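Local atomic coordinates of DUF1818 domain-containing protein (Prochlorococcus marinus, PDB entry 2IT9), a protein that is of unknown function but, as a member of the DUF1818 family, may bind DNA. Residues W39-L42 / V43-M47; V104-P107 / R108-N112. One frame throughout, in Å; residues are numbered along the deposited sequence.

Contact 1 (W39-L42 / V43-M47)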
# COMPACT_ATOMS: atom_id res chain seq x y z
N TRP A 39 -4.51 3.69 14.53
CA TRP A 39 -3.78 2.55 15.04
C TRP A 39 -4.58 1.77 16.11
O TRP A 39 -4.69 0.55 16.03
CB TRP A 39 -2.40 2.98 15.57
CG TRP A 39 -1.69 1.90 16.31
CD1 TRP A 39 -1.52 1.85 17.65
CD2 TRP A 39 -1.13 0.70 15.79
NE1 TRP A 39 -0.85 0.71 17.99
CE2 TRP A 39 -0.58 -0.01 16.87
CE3 TRP A 39 -1.00 0.17 14.51
CZ2 TRP A 39 0.07 -1.24 16.71
CZ3 TRP A 39 -0.37 -1.05 14.36
CH2 TRP A 39 0.16 -1.74 15.46
N LYS A 40 -5.07 2.48 17.10
CA LYS A 40 -5.85 1.87 18.21
C LYS A 40 -7.03 1.05 17.69
O LYS A 40 -7.23 -0.12 18.05
CB LYS A 40 -6.39 2.96 19.10
CG LYS A 40 -7.17 2.42 20.31
CD LYS A 40 -7.65 3.54 21.17
CE LYS A 40 -8.48 3.03 22.34
NZ LYS A 40 -9.23 4.13 22.97
N ILE A 41 -7.81 1.66 16.81
CA ILE A 41 -8.97 0.97 16.24
C ILE A 41 -8.55 -0.22 15.38
O ILE A 41 -9.16 -1.30 15.47
CB ILE A 41 -9.88 1.95 15.47
CG1 ILE A 41 -10.49 2.99 16.41
CG2 ILE A 41 -11.04 1.18 14.76
CD1 ILE A 41 -11.24 4.09 15.70
N LEU A 42 -7.50 -0.05 14.57
CA LEU A 42 -6.99 -1.12 13.74
C LEU A 42 -6.71 -2.36 14.58
O LEU A 42 -7.15 -3.46 14.26
CB LEU A 42 -5.69 -0.73 13.00
CG LEU A 42 -5.10 -1.86 12.16
CD1 LEU A 42 -6.08 -2.39 11.12
CD2 LEU A 42 -3.81 -1.40 11.48
N VAL A 43 -5.95 -2.18 15.65
CA VAL A 43 -5.59 -3.31 16.49
C VAL A 43 -6.81 -3.98 17.12
O VAL A 43 -6.90 -5.21 17.15
CB VAL A 43 -4.53 -2.94 17.53
CG1 VAL A 43 -4.22 -4.18 18.39
CG2 VAL A 43 -3.22 -2.45 16.85
N GLU A 44 -7.77 -3.18 17.58
CA GLU A 44 -8.97 -3.73 18.15
C GLU A 44 -9.79 -4.53 17.12
O GLU A 44 -10.35 -5.59 17.44
CB GLU A 44 -9.79 -2.60 18.73
CG GLU A 44 -9.13 -2.01 20.00
CD GLU A 44 -9.83 -0.79 20.53
OE1 GLU A 44 -10.78 -0.35 19.88
OE2 GLU A 44 -9.42 -0.25 21.59
N VAL A 45 -9.83 -4.03 15.88
CA VAL A 45 -10.57 -4.70 14.81
C VAL A 45 -9.91 -6.03 14.42
O VAL A 45 -10.58 -7.06 14.30
CB VAL A 45 -10.66 -3.77 13.60
CG1 VAL A 45 -10.98 -4.53 12.25
CG2 VAL A 45 -11.67 -2.62 13.88
N VAL A 46 -8.61 -5.98 14.22
CA VAL A 46 -7.85 -7.16 13.85
C VAL A 46 -7.92 -8.20 14.97
O VAL A 46 -8.14 -9.38 14.65
CB VAL A 46 -6.44 -6.81 13.44
CG1 VAL A 46 -5.55 -8.09 13.23
CG2 VAL A 46 -6.45 -5.96 12.17
N MSE A 47 -7.79 -7.79 16.24
CA MSE A 47 -7.85 -8.75 17.34
C MSE A 47 -9.22 -9.40 17.38
O MSE A 47 -9.35 -10.61 17.63
CB MSE A 47 -7.59 -8.11 18.71
CG MSE A 47 -6.16 -7.62 19.07
SE MSE A 47 -4.78 -8.90 18.54
CE MSE A 47 -4.38 -8.17 16.82

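Contact 2 (V104-P107 / R108-N112)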
# COMPACT_ATOMS: atom_id res chain seq x y z
N VAL A 104 -5.20 -1.83 1.82
CA VAL A 104 -4.00 -2.63 1.90
C VAL A 104 -4.37 -4.08 2.19
O VAL A 104 -5.52 -4.38 2.59
CB VAL A 104 -3.01 -2.08 2.94
CG1 VAL A 104 -2.60 -0.64 2.60
CG2 VAL A 104 -3.60 -2.11 4.34
N TYR A 105 -3.37 -4.95 2.06
CA TYR A 105 -3.63 -6.41 2.15
C TYR A 105 -2.42 -7.19 2.63
O TYR A 105 -1.28 -6.90 2.21
CB TYR A 105 -4.07 -6.91 0.79
CG TYR A 105 -4.12 -8.41 0.61
CD1 TYR A 105 -5.31 -9.11 0.88
CD2 TYR A 105 -3.03 -9.11 0.13
CE1 TYR A 105 -5.39 -10.50 0.66
CE2 TYR A 105 -3.10 -10.50 -0.08
CZ TYR A 105 -4.29 -11.17 0.20
OH TYR A 105 -4.40 -12.54 0.00
N TRP A 106 -2.66 -8.14 3.55
CA TRP A 106 -1.64 -9.10 3.99
C TRP A 106 -2.14 -10.50 3.65
O TRP A 106 -3.33 -10.81 3.87
CB TRP A 106 -1.36 -9.07 5.49
CG TRP A 106 -0.55 -7.89 5.96
CD1 TRP A 106 0.74 -7.62 5.64
CD2 TRP A 106 -0.95 -6.89 6.91
NE1 TRP A 106 1.17 -6.50 6.32
CE2 TRP A 106 0.15 -6.02 7.09
CE3 TRP A 106 -2.13 -6.64 7.62
CZ2 TRP A 106 0.09 -4.92 7.96
CZ3 TRP A 106 -2.19 -5.56 8.47
CH2 TRP A 106 -1.09 -4.72 8.66
N PRO A 107 -1.27 -11.35 3.08
CA PRO A 107 -1.67 -12.68 2.70
C PRO A 107 -1.62 -13.67 3.88
O PRO A 107 -1.16 -13.32 4.99
CB PRO A 107 -0.65 -13.03 1.63
CG PRO A 107 0.59 -12.39 2.14
CD PRO A 107 0.13 -11.08 2.71
N ARG A 108 -2.03 -14.91 3.60
CA ARG A 108 -1.96 -15.99 4.60
C ARG A 108 -0.60 -16.13 5.20
O ARG A 108 0.42 -15.91 4.53
CB ARG A 108 -2.32 -17.31 3.94
CG ARG A 108 -3.78 -17.26 3.45
CD ARG A 108 -4.05 -18.37 2.47
NE ARG A 108 -4.02 -19.62 3.16
CZ ARG A 108 -5.09 -20.30 3.55
NH1 ARG A 108 -6.33 -19.89 3.25
NH2 ARG A 108 -4.90 -21.43 4.19
N HIS A 109 -0.57 -16.52 6.47
CA HIS A 109 0.66 -16.84 7.21
C HIS A 109 1.36 -15.56 7.68
O HIS A 109 1.75 -15.45 8.86
CB HIS A 109 1.60 -17.81 6.45
CG HIS A 109 0.89 -19.01 5.90
ND1 HIS A 109 0.22 -19.90 6.70
CD2 HIS A 109 0.71 -19.43 4.63
CE1 HIS A 109 -0.38 -20.80 5.94
NE2 HIS A 109 -0.08 -20.55 4.68
N VAL A 110 1.54 -14.62 6.78
CA VAL A 110 2.02 -13.30 7.15
C VAL A 110 1.12 -12.67 8.25
O VAL A 110 1.59 -12.05 9.23
CB VAL A 110 2.09 -12.37 5.90
CG1 VAL A 110 2.28 -10.93 6.32
CG2 VAL A 110 3.18 -12.87 4.92
N THR A 111 -0.19 -12.82 8.07
CA THR A 111 -1.18 -12.29 9.02
C THR A 111 -0.91 -12.70 10.47
O THR A 111 -1.02 -11.88 11.38
CB THR A 111 -2.62 -12.70 8.60
OG1 THR A 111 -2.63 -14.10 8.30
CG2 THR A 111 -3.09 -11.88 7.40
N ASN A 112 -0.56 -13.95 10.68
CA ASN A 112 -0.25 -14.43 12.05
C ASN A 112 0.91 -13.68 12.67
O ASN A 112 0.90 -13.37 13.87
CB ASN A 112 -0.01 -15.93 12.07
CG ASN A 112 -1.30 -16.70 11.89
OD1 ASN A 112 -2.34 -16.37 12.50
ND2 ASN A 112 -1.26 -17.73 11.05

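Contact 1 (W39-L42 / V43-M47)
Val43 lays its CG2 methyl over one face of the Trp39 indole, one helical turn earlier. Val43 CG2 sits 3.6 Å from the centroid of the six-membered ring of Trp39 and 15° off its normal, a CH-pi contact. The Trp39 side chain starts with CG anti to the backbone N (chi1 170°), and this carries the ring forward along the helix to Val43. Without the indole, as with an alanine here, the Val43 methyl would probably lose its aromatic partner and a gap would open beside Thr23 and Ile25. On another side of the helix, Leu42 and Val46 lie side by side, with CD1 of Leu42 3.7 Å from CG2 of Val46. Ile41 CG2 meets Val45 CG2 more loosely, at 4.0 Å. Glu44 OE2 rests against Lys40 CE at 3.5 Å, but Lys40 NZ stays 4.6 Å from that oxygen. The carboxylate's firm partner is Arg72, which forms a salt bridge with Glu44 OE1. Four backbone bonds set the spacing, from Val43 N to Trp39 O (3.0 Å) through Val46 N to Leu42 O (2.9 Å). These i to i+4 bonds are those of a regular alpha-helix, here helix 36-56 packed against strands of both antiparallel sheets.

Contact 2 (V104-P107 / R108-N112)
Val110 meets both Trp106 and Pro107 where the chain turns from strand into helix. The apolar contacts divide between its two methyls. Val110 CG1 approaches the pyrrole part of the indole, 3.7 Å from Trp106 CD1, and the two side chains cross at about a right angle. Val110 CG2 goes to the proline ring and lies 3.8 Å from Pro107 CG. With CG1 of Val110 anti to the backbone N (chi1 167°), the two branches spread over these two neighbours. Thr111 adds a third apolar contact, its CG2 methyl 3.8 Å from Trp106 CB.

One hydrogen bond joins the two segments. Thr111 N donates to Pro107 O at 3.3 Å, with an N-H...O angle of 149°. It is long, and it links the residue just after the strand to the first turn of the helix. Thr111 CG2 also lies 3.4 Å from Pro107 O. His109 holds the N-cap position, and Val110 begins the helix.

The polar side-chain ends turn to other parts of the chain. Thr111 OG1 is hydrogen-bonded to Trp86 O, Trp106 NE1 to Gly26 O, and Arg108 NH2 forms a salt bridge with Asp82. These bonds tie the turn to both sheets.

Strand 102-106 is the last strand of its sheet within the chain and pairs with strand 85-92. At Val104 it also pairs antiparallel with a strand of the second subunit, so the sheet continues across the interface. Helix 110-120 then folds back, and its Val114 and Met118 pack on Trp106.

In the fold
Contacts 1 and 2 follow one another along the chain and lie on opposite sides of its centre. They are about 15 Å apart, centre to centre. The nearest atoms come within about 5 Å without touching. Contact 1 lies inside helix 36-56, whereas contact 2 is the turn that leads into helix 110-120. That second helix bridges them: Met118 packs on Val46 of contact 1 and on Trp106 of contact 2. Strand 23-26 is a second bridge, since Ile25 touches Trp39 and Leu42 while Gly26 accepts the Trp106 indole N-H. Contact 2 alone reaches the second subunit. The function is not established, so neither contact can be tied to a site.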